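Short-chain dehydrogenase/reductase SDR (Vibrio parahaemolyticus, PDB 3GUY) probably catalyses an NAD(P)(H)-dependent oxidation or reduction, as short-chain dehydrogenases/reductases do. Local coordinates at residues D[60-65]-D[108-113]; D[27-32]-D[50-55]; D[74-79]-D[121-126]. The protein carries 2 engineered substitutions. All coordinates share one frame; numbering follows the deposited sequence.

Contact 1: D[60-65]-D[108-113]; sequences QEVEQL and INVLRE
This is a helix-helix packing contact on one face of the central sheet, in which Val62 of helix 59-67 is pressed against the Asn109, Val110 and Glu113 turn of helix 93-118. The two segments run in the same general direction. Their axes come within 9.4 Å and cross at -40°. Val62 is the apolar centre. Its chi1 of 168° sets CG1 anti to the backbone N, and this methyl faces the backbone of the other helix. CG1 lies 3.5 Å from Asn109 O. On the next turn it meets Glu113 CB at 3.9 Å. CG2 touches Asn109 CB, also at 3.9 Å. Both helices belong to the layer that covers one side of a Rossmann-type sheet, and Leu56, from a loop, touches both Val62 and Val110. The amide of Asn109 turns to that loop, where ND2 is bonded to Leu56 O. One turn further on, the bent chain of Glu113 lays its carboxylate against the backbone of Glu63, with CD 3.8 Å from Glu63 CA. The two carboxylates are turned 57° from each other. Glu63 OE1 and Glu113 OE1 stay 5.7 Å apart, and a salt bridge from Arg117 NE to Glu113 OE2 probably offsets the like charges. Ile108 and Leu111 pack against a second subunit, another copy of this protein.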
loop_
_atom_site.group_PDB
_atom_site.type_symbol
_atom_site.label_atom_id
_atom_site.label_comp_id
_atom_site.label_asym_id
_atom_site.label_seq_id
_atom_site.Cartn_x
_atom_site.Cartn_y
_atom_site.Cartn_z
ATOM N N GLN D 60 -6.497 -2.929 -32.372
ATOM C CA GLN D 60 -7.418 -2.853 -33.537
ATOM C C GLN D 60 -8.727 -3.622 -33.256
ATOM O O GLN D 60 -9.827 -3.136 -33.539
ATOM C CB GLN D 60 -6.743 -3.379 -34.806
ATOM C CG GLN D 60 -5.471 -2.590 -35.211
ATOM C CD GLN D 60 -4.155 -3.099 -34.594
ATOM O OE1 GLN D 60 -4.119 -3.721 -33.517
ATOM N NE2 GLN D 60 -3.048 -2.814 -35.290
ATOM N N GLU D 61 -8.613 -4.817 -32.693
ATOM C CA GLU D 61 -9.812 -5.584 -32.410
ATOM C C GLU D 61 -10.679 -4.904 -31.322
ATOM O O GLU D 61 -11.921 -4.933 -31.407
ATOM C CB GLU D 61 -9.486 -7.049 -32.082
ATOM C CG GLU D 61 -8.930 -7.833 -33.300
ATOM C CD GLU D 61 -8.931 -9.369 -33.126
ATOM O OE1 GLU D 61 -9.811 -9.938 -32.430
ATOM O OE2 GLU D 61 -8.045 -10.021 -33.730
ATOM N N VAL D 62 -10.047 -4.259 -30.343
ATOM C CA VAL D 62 -10.782 -3.549 -29.285
ATOM C C VAL D 62 -11.491 -2.285 -29.819
ATOM O O VAL D 62 -12.621 -1.978 -29.441
ATOM C CB VAL D 62 -9.851 -3.228 -28.087
ATOM C CG1 VAL D 62 -10.494 -2.270 -27.124
ATOM C CG2 VAL D 62 -9.467 -4.539 -27.398
ATOM N N GLU D 63 -10.830 -1.581 -30.721
ATOM C CA GLU D 63 -11.405 -0.408 -31.357
ATOM C C GLU D 63 -12.623 -0.831 -32.203
ATOM O O GLU D 63 -13.646 -0.178 -32.164
ATOM C CB GLU D 63 -10.301 0.322 -32.149
ATOM C CG GLU D 63 -10.714 1.353 -33.195
ATOM C CD GLU D 63 -9.750 1.277 -34.392
ATOM O OE1 GLU D 63 -8.593 1.742 -34.253
ATOM O OE2 GLU D 63 -10.131 0.689 -35.436
ATOM N N GLN D 64 -12.534 -1.956 -32.907
ATOM C CA GLN D 64 -13.695 -2.469 -33.675
ATOM C C GLN D 64 -14.832 -2.979 -32.797
ATOM O O GLN D 64 -15.992 -2.916 -33.192
ATOM C CB GLN D 64 -13.289 -3.610 -34.581
ATOM C CG GLN D 64 -12.420 -3.185 -35.760
ATOM C CD GLN D 64 -11.503 -4.302 -36.202
ATOM O OE1 GLN D 64 -11.867 -5.488 -36.142
ATOM N NE2 GLN D 64 -10.284 -3.934 -36.619
ATOM N N LEU D 65 -14.490 -3.524 -31.627
ATOM C CA LEU D 65 -15.493 -4.036 -30.702
ATOM C C LEU D 65 -16.450 -2.900 -30.367
ATOM O O LEU D 65 -17.641 -3.044 -30.514
ATOM C CB LEU D 65 -14.846 -4.671 -29.426
ATOM C CG LEU D 65 -15.711 -4.985 -28.172
ATOM C CD1 LEU D 65 -16.732 -6.133 -28.377
ATOM C CD2 LEU D 65 -14.802 -5.305 -26.963
ATOM N N ILE D 108 -5.378 -2.390 -20.665
ATOM C CA ILE D 108 -4.997 -1.058 -21.170
ATOM C C ILE D 108 -5.831 -0.711 -22.430
ATOM O O ILE D 108 -6.345 0.385 -22.566
ATOM C CB ILE D 108 -3.478 -0.996 -21.548
ATOM C CG1 ILE D 108 -2.602 -0.925 -20.302
ATOM C CG2 ILE D 108 -3.214 0.232 -22.410
ATOM C CD1 ILE D 108 -1.089 -1.196 -20.613
ATOM N N ASN D 109 -5.949 -1.668 -23.335
ATOM C CA ASN D 109 -6.696 -1.460 -24.607
ATOM C C ASN D 109 -8.173 -1.212 -24.349
ATOM O O ASN D 109 -8.722 -0.260 -24.868
ATOM C CB ASN D 109 -6.565 -2.662 -25.510
ATOM C CG ASN D 109 -5.219 -2.757 -26.143
ATOM O OD1 ASN D 109 -4.553 -1.762 -26.364
ATOM N ND2 ASN D 109 -4.805 -3.967 -26.439
ATOM N N VAL D 110 -8.793 -2.021 -23.500
ATOM C CA VAL D 110 -10.205 -1.760 -23.125
ATOM C C VAL D 110 -10.419 -0.464 -22.401
ATOM O O VAL D 110 -11.258 0.329 -22.823
ATOM C CB VAL D 110 -10.824 -2.861 -22.323
ATOM C CG1 VAL D 110 -12.188 -2.388 -21.743
ATOM C CG2 VAL D 110 -11.003 -4.068 -23.180
ATOM N N LEU D 111 -9.690 -0.208 -21.315
ATOM C CA LEU D 111 -9.841 1.071 -20.616
ATOM C C LEU D 111 -9.508 2.315 -21.460
ATOM O O LEU D 111 -10.160 3.377 -21.334
ATOM C CB LEU D 111 -9.014 1.112 -19.299
ATOM C CG LEU D 111 -9.243 2.339 -18.424
ATOM C CD1 LEU D 111 -10.786 2.415 -18.057
ATOM C CD2 LEU D 111 -8.324 2.331 -17.141
ATOM N N ARG D 112 -8.476 2.233 -22.280
ATOM C CA ARG D 112 -8.137 3.367 -23.118
ATOM C C ARG D 112 -9.277 3.665 -24.124
ATOM O O ARG D 112 -9.598 4.826 -24.382
ATOM C CB ARG D 112 -6.848 3.098 -23.878
ATOM C CG ARG D 112 -6.499 4.132 -24.902
ATOM C CD ARG D 112 -5.153 3.832 -25.530
ATOM N NE ARG D 112 -4.917 4.788 -26.613
ATOM C CZ ARG D 112 -5.379 4.652 -27.854
ATOM N NH1 ARG D 112 -6.027 3.551 -28.238
ATOM N NH2 ARG D 112 -5.115 5.601 -28.739
ATOM N N GLU D 113 -9.829 2.611 -24.710
ATOM C CA GLU D 113 -10.900 2.780 -25.682
ATOM C C GLU D 113 -12.161 3.340 -25.010
ATOM O O GLU D 113 -12.836 4.255 -25.565
ATOM C CB GLU D 113 -11.175 1.471 -26.376
ATOM C CG GLU D 113 -12.043 1.624 -27.627
ATOM C CD GLU D 113 -11.322 2.339 -28.769
ATOM O OE1 GLU D 113 -10.064 2.307 -28.816
ATOM O OE2 GLU D 113 -12.019 2.909 -29.638
#

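Contact 2: D[27-32]-D[50-55]; sequences ATYLTG and GYRARD. Engineered in segment 50-55: Arg54 (natural residue Cys).
The edge of the parallel sheet is built here by a beta-alpha-beta unit: strand 28-32, helix 35-42 and the short, weakly bonded strand 51-53. Leu30 N is bonded to Gly50 O at 3.1 Å. Leu30 O accepts from Arg52 N, although the place of that oxygen is less certain. Further along, Gly32 N stands 3.8 Å from Arg52 O. The hydroxyl of Thr31 donates to that carbonyl instead. Its chi1 of -164° sets OG1 anti to the backbone N, where it meets Arg52 O at 2.6 Å, nearly in line with the C=O bond. Arg54 N then bonds to Gly32 O at 2.8 Å. The Tyr29 ring lays one face over the Gly50-Tyr51 peptide, with Tyr51 N 3.9 Å above its plane, toward the rim of the ring. Its OH reaches Arg52 CB at 3.3 Å, and water 1 links this OH to Arg52 NH1. The guanidinium of Arg54, an engineered residue, lies face to face with that of Arg52. Arg54 NE is bonded to Ala53 O, and NH2 to Glu61 O and Gln64 OE1. Water 2 donates to both Thr31 OG1 and Arg54 O. The Thr31 hydroxyl thus gives one bond and receives another, which should limit its rotation and adds a side-chain tie between the strands.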
loop_
_atom_site.group_PDB
_atom_site.type_symbol
_atom_site.label_atom_id
_atom_site.label_comp_id
_atom_site.label_asym_id
_atom_site.label_seq_id
_atom_site.Cartn_x
_atom_site.Cartn_y
_atom_site.Cartn_z
ATOM N N ALA D 27 -30.190 -5.654 -21.244
ATOM C CA ALA D 27 -29.434 -6.006 -22.455
ATOM C C ALA D 27 -27.925 -6.122 -22.171
ATOM O O ALA D 27 -27.317 -5.190 -21.641
ATOM C CB ALA D 27 -29.658 -4.993 -23.548
ATOM N N THR D 28 -27.350 -7.252 -22.581
ATOM C CA THR D 28 -25.910 -7.536 -22.522
ATOM C C THR D 28 -25.276 -7.764 -23.930
ATOM O O THR D 28 -25.928 -8.294 -24.850
ATOM C CB THR D 28 -25.650 -8.769 -21.688
ATOM O OG1 THR D 28 -26.274 -9.915 -22.308
ATOM C CG2 THR D 28 -26.183 -8.569 -20.292
ATOM N N TYR D 29 -24.027 -7.312 -24.087
ATOM C CA TYR D 29 -23.155 -7.645 -25.222
ATOM C C TYR D 29 -21.889 -8.335 -24.700
ATOM O O TYR D 29 -21.156 -7.768 -23.897
ATOM C CB TYR D 29 -22.781 -6.380 -25.973
ATOM C CG TYR D 29 -22.193 -6.662 -27.346
ATOM C CD1 TYR D 29 -23.028 -6.783 -28.483
ATOM C CD2 TYR D 29 -20.830 -6.830 -27.512
ATOM C CE1 TYR D 29 -22.499 -7.042 -29.736
ATOM C CE2 TYR D 29 -20.288 -7.083 -28.772
ATOM C CZ TYR D 29 -21.125 -7.185 -29.881
ATOM O OH TYR D 29 -20.554 -7.442 -31.111
ATOM N N LEU D 30 -21.677 -9.581 -25.103
ATOM C CA LEU D 30 -20.642 -10.413 -24.542
ATOM C C LEU D 30 -19.428 -10.596 -25.473
ATOM O O LEU D 30 -19.568 -10.825 -26.693
ATOM C CB LEU D 30 -21.191 -11.777 -24.165
ATOM C CG LEU D 30 -22.431 -11.824 -23.256
ATOM C CD1 LEU D 30 -22.473 -13.171 -22.594
ATOM C CD2 LEU D 30 -22.512 -10.737 -22.207
ATOM N N THR D 31 -18.224 -10.490 -24.894
ATOM C CA THR D 31 -17.023 -10.736 -25.668
ATOM C C THR D 31 -16.136 -11.745 -24.921
ATOM O O THR D 31 -16.195 -11.891 -23.688
ATOM C CB THR D 31 -16.278 -9.425 -26.075
ATOM O OG1 THR D 31 -15.351 -9.727 -27.130
ATOM C CG2 THR D 31 -15.504 -8.815 -24.896
ATOM N N GLY D 32 -15.368 -12.481 -25.699
ATOM C CA GLY D 32 -14.448 -13.517 -25.198
ATOM C C GLY D 32 -13.604 -13.943 -26.376
ATOM O O GLY D 32 -13.738 -13.377 -27.478
ATOM N N GLY D 50 -26.153 -9.538 -28.578
ATOM C CA GLY D 50 -24.966 -9.824 -29.358
ATOM C C GLY D 50 -23.795 -10.282 -28.525
ATOM O O GLY D 50 -23.786 -10.186 -27.295
ATOM N N TYR D 51 -22.849 -10.857 -29.239
ATOM C CA TYR D 51 -21.583 -11.304 -28.717
ATOM C C TYR D 51 -20.590 -11.266 -29.871
ATOM O O TYR D 51 -20.983 -11.391 -31.057
ATOM C CB TYR D 51 -21.678 -12.718 -28.166
ATOM C CG TYR D 51 -22.130 -13.802 -29.144
ATOM C CD1 TYR D 51 -21.202 -14.520 -29.889
ATOM C CD2 TYR D 51 -23.488 -14.143 -29.285
ATOM C CE1 TYR D 51 -21.599 -15.535 -30.773
ATOM C CE2 TYR D 51 -23.907 -15.163 -30.175
ATOM C CZ TYR D 51 -22.951 -15.854 -30.909
ATOM O OH TYR D 51 -23.313 -16.859 -31.776
ATOM N N ARG D 52 -19.315 -11.101 -29.552
ATOM C CA ARG D 52 -18.293 -11.100 -30.589
ATOM C C ARG D 52 -16.981 -11.592 -30.009
ATOM O O ARG D 52 -16.531 -11.081 -28.986
ATOM C CB ARG D 52 -18.119 -9.696 -31.111
ATOM C CG ARG D 52 -17.335 -9.620 -32.380
ATOM C CD ARG D 52 -17.301 -8.228 -32.851
ATOM N NE ARG D 52 -16.530 -8.087 -34.083
ATOM C CZ ARG D 52 -16.174 -6.922 -34.611
ATOM N NH1 ARG D 52 -16.476 -5.774 -34.017
ATOM N NH2 ARG D 52 -15.481 -6.908 -35.738
ATOM N N ALA D 53 -16.400 -12.598 -30.647
ATOM C CA ALA D 53 -15.074 -13.089 -30.283
ATOM C C ALA D 53 -14.062 -12.021 -30.583
ATOM O O ALA D 53 -14.027 -11.512 -31.711
ATOM C CB ALA D 53 -14.744 -14.357 -31.079
ATOM N N ARG D 54 -13.222 -11.671 -29.597
ATOM C CA ARG D 54 -12.168 -10.694 -29.792
ATOM C C ARG D 54 -10.921 -11.084 -28.996
ATOM O O ARG D 54 -11.028 -11.691 -27.934
ATOM C CB ARG D 54 -12.597 -9.308 -29.319
ATOM C CG ARG D 54 -13.914 -8.745 -29.858
ATOM C CD ARG D 54 -13.738 -7.826 -31.008
ATOM N NE ARG D 54 -13.399 -8.560 -32.218
ATOM C CZ ARG D 54 -12.921 -8.008 -33.336
ATOM N NH1 ARG D 54 -12.677 -8.774 -34.378
ATOM N NH2 ARG D 54 -12.685 -6.707 -33.420
ATOM N N ASP D 55 -9.757 -10.763 -29.556
ATOM C CA ASP D 55 -8.490 -10.774 -28.831
ATOM C C ASP D 55 -8.245 -9.359 -28.325
ATOM O O ASP D 55 -7.840 -8.488 -29.079
ATOM C CB ASP D 55 -7.330 -11.216 -29.757
ATOM C CG ASP D 55 -5.968 -11.267 -29.032
ATOM O OD1 ASP D 55 -5.890 -10.979 -27.799
ATOM O OD2 ASP D 55 -4.958 -11.582 -29.719
HETATM O O HOH W 1 -18.618 -5.558 -31.906
HETATM O O HOH W 2 -12.855 -10.724 -26.046
#

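Contact 3: D[74-79]-D[121-126]; sequences STVVHS and QPVNVV
Pro122, whose O is 4.0 Å from Ser74 O, is the centre of an inverse gamma turn, after which Val123 and Asn124 run alongside Ser74. The turn is closed by a weak bond from Val123 N to Gln121 O. Val123 then sends CG1 to Val76 CG2 at 4.2 Å. This pair lies on the side of the sheet covered by helix 93-118, where Val76 meets Leu114 and Val123 meets Tyr118. Asn124 opens the regular pairing. Its N donates to Ser74 O at 3.1 Å, with the donor tilted 32° from the carbonyl plane. Its O accepts from Val76 N at 3.0 Å. In Thr75, chi1 of -53° puts OG1 beside the backbone N and leaves CG2 anti to it, which brings this methyl to 3.4 Å from Asn124 O. The amide of Asn124 looks to the next strand, where OD1 is bonded to Lys167 NZ. Val125 pairs with Val76 and, like it, packs on Leu114. Val126 is held by two short backbone bonds. Its N lies 2.7 Å from Val76 O, and its O accepts from His78 N, also at 2.7 Å. On the face shared with Thr75, Val126 and Val77 lie side by side and point the same way, Val77 CG2 touching Val126 CB at 3.9 Å. Val126 CG2 also reaches Thr75 CG2. On its other edge, strand 75-78 is bonded to strand 4-7 through the backbones of Thr75 and Val77. Neighbouring parallel strands joined through a helix, here 93-118, form a beta-alpha-beta crossover at the middle of the Rossmann fold of short-chain dehydrogenases.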
loop_
_atom_site.group_PDB
_atom_site.type_symbol
_atom_site.label_atom_id
_atom_site.label_comp_id
_atom_site.label_asym_id
_atom_site.label_seq_id
_atom_site.Cartn_x
_atom_site.Cartn_y
_atom_site.Cartn_z
ATOM N N SER D 74 -24.045 1.471 -20.634
ATOM C CA SER D 74 -24.236 2.094 -19.339
ATOM C C SER D 74 -23.259 1.480 -18.316
ATOM O O SER D 74 -22.859 2.136 -17.361
ATOM C CB SER D 74 -25.668 1.876 -18.878
ATOM O OG SER D 74 -25.940 0.491 -18.783
ATOM N N THR D 75 -22.915 0.209 -18.526
ATOM C CA THR D 75 -21.868 -0.453 -17.739
ATOM C C THR D 75 -20.979 -1.244 -18.693
ATOM O O THR D 75 -21.449 -1.775 -19.718
ATOM C CB THR D 75 -22.493 -1.397 -16.666
ATOM O OG1 THR D 75 -23.444 -0.653 -15.894
ATOM C CG2 THR D 75 -21.440 -1.966 -15.710
ATOM N N VAL D 76 -19.685 -1.259 -18.367
ATOM C CA VAL D 76 -18.733 -2.145 -18.976
ATOM C C VAL D 76 -17.990 -2.888 -17.864
ATOM O O VAL D 76 -17.416 -2.285 -16.950
ATOM C CB VAL D 76 -17.736 -1.417 -19.888
ATOM C CG1 VAL D 76 -16.816 -2.444 -20.473
ATOM C CG2 VAL D 76 -18.476 -0.573 -20.983
ATOM N N VAL D 77 -18.051 -4.195 -17.917
ATOM C CA VAL D 77 -17.423 -4.995 -16.924
ATOM C C VAL D 77 -16.245 -5.678 -17.591
ATOM O O VAL D 77 -16.419 -6.502 -18.494
ATOM C CB VAL D 77 -18.354 -6.021 -16.329
ATOM C CG1 VAL D 77 -17.584 -6.936 -15.373
ATOM C CG2 VAL D 77 -19.523 -5.308 -15.626
ATOM N N HIS D 78 -15.047 -5.370 -17.132
ATOM C CA HIS D 78 -13.880 -6.037 -17.691
ATOM C C HIS D 78 -13.457 -7.161 -16.761
ATOM O O HIS D 78 -12.970 -6.899 -15.666
ATOM C CB HIS D 78 -12.743 -5.022 -17.924
ATOM C CG HIS D 78 -11.500 -5.617 -18.522
ATOM N ND1 HIS D 78 -11.477 -6.183 -19.774
ATOM C CD2 HIS D 78 -10.255 -5.796 -18.010
ATOM C CE1 HIS D 78 -10.260 -6.648 -20.034
ATOM N NE2 HIS D 78 -9.500 -6.438 -18.974
ATOM N N SER D 79 -13.669 -8.396 -17.195
ATOM C CA SER D 79 -13.298 -9.594 -16.444
ATOM C C SER D 79 -12.340 -10.553 -17.173
ATOM O O SER D 79 -12.059 -11.654 -16.665
ATOM C CB SER D 79 -14.543 -10.351 -15.954
ATOM O OG SER D 79 -15.086 -11.255 -16.932
ATOM N N GLN D 121 -19.524 10.524 -20.732
ATOM C CA GLN D 121 -20.789 9.787 -20.575
ATOM C C GLN D 121 -20.834 9.118 -19.190
ATOM O O GLN D 121 -19.810 8.700 -18.676
ATOM C CB GLN D 121 -20.905 8.676 -21.622
ATOM C CG GLN D 121 -20.882 9.135 -23.082
ATOM C CD GLN D 121 -22.145 9.880 -23.496
ATOM O OE1 GLN D 121 -23.223 9.709 -22.914
ATOM N NE2 GLN D 121 -22.010 10.719 -24.516
ATOM N N PRO D 122 -22.025 9.001 -18.591
ATOM C CA PRO D 122 -22.110 8.332 -17.277
ATOM C C PRO D 122 -21.987 6.804 -17.444
ATOM O O PRO D 122 -22.968 6.094 -17.474
ATOM C CB PRO D 122 -23.487 8.759 -16.757
ATOM C CG PRO D 122 -24.330 8.888 -18.045
ATOM C CD PRO D 122 -23.354 9.354 -19.137
ATOM N N VAL D 123 -20.775 6.318 -17.617
ATOM C CA VAL D 123 -20.555 4.882 -17.766
ATOM C C VAL D 123 -19.880 4.400 -16.472
ATOM O O VAL D 123 -19.145 5.136 -15.862
ATOM C CB VAL D 123 -19.692 4.549 -19.011
ATOM C CG1 VAL D 123 -19.474 3.019 -19.148
ATOM C CG2 VAL D 123 -20.345 5.067 -20.257
ATOM N N ASN D 124 -20.212 3.199 -16.028
ATOM C CA ASN D 124 -19.561 2.592 -14.864
ATOM C C ASN D 124 -18.667 1.523 -15.429
ATOM O O ASN D 124 -19.147 0.576 -16.057
ATOM C CB ASN D 124 -20.580 1.956 -13.886
ATOM C CG ASN D 124 -21.264 2.989 -12.979
ATOM O OD1 ASN D 124 -20.758 4.116 -12.778
ATOM N ND2 ASN D 124 -22.443 2.607 -12.428
ATOM N N VAL D 125 -17.356 1.710 -15.279
ATOM C CA VAL D 125 -16.413 0.743 -15.767
ATOM C C VAL D 125 -15.991 -0.116 -14.589
ATOM O O VAL D 125 -15.397 0.376 -13.650
ATOM C CB VAL D 125 -15.234 1.452 -16.423
ATOM C CG1 VAL D 125 -14.229 0.457 -16.863
ATOM C CG2 VAL D 125 -15.771 2.273 -17.632
ATOM N N VAL D 126 -16.353 -1.377 -14.626
ATOM C CA VAL D 126 -16.053 -2.285 -13.556
ATOM C C VAL D 126 -14.810 -3.072 -13.948
ATOM O O VAL D 126 -14.858 -3.998 -14.769
ATOM C CB VAL D 126 -17.205 -3.240 -13.255
ATOM C CG1 VAL D 126 -16.797 -4.219 -12.123
ATOM C CG2 VAL D 126 -18.506 -2.450 -12.917
#

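In the fold
Contacts 2 and 3 lie in the same parallel sheet, one at its edge and one near its middle. Strand 4-7 runs between them, and their nearest atoms are about 7 Å apart. Contact 1 packs helices over the sheet and touches both. Toward contact 2, Glu61 OE1 receives a probable hydrogen bond from Asp55 N at 3.0 Å, and Leu65 CB packs on Arg54 CD. Toward contact 3, Val110 CG2 lies 4.0 Å from His78 ND1, and Leu111 CD1 meets Val125 CG1. Contacts 1 and 3 are interleaved along the chain. In this family the dinucleotide binds across the C-terminal ends of such strands, so the C-terminal ends of strands 28-32 and 75-78 probably face that site.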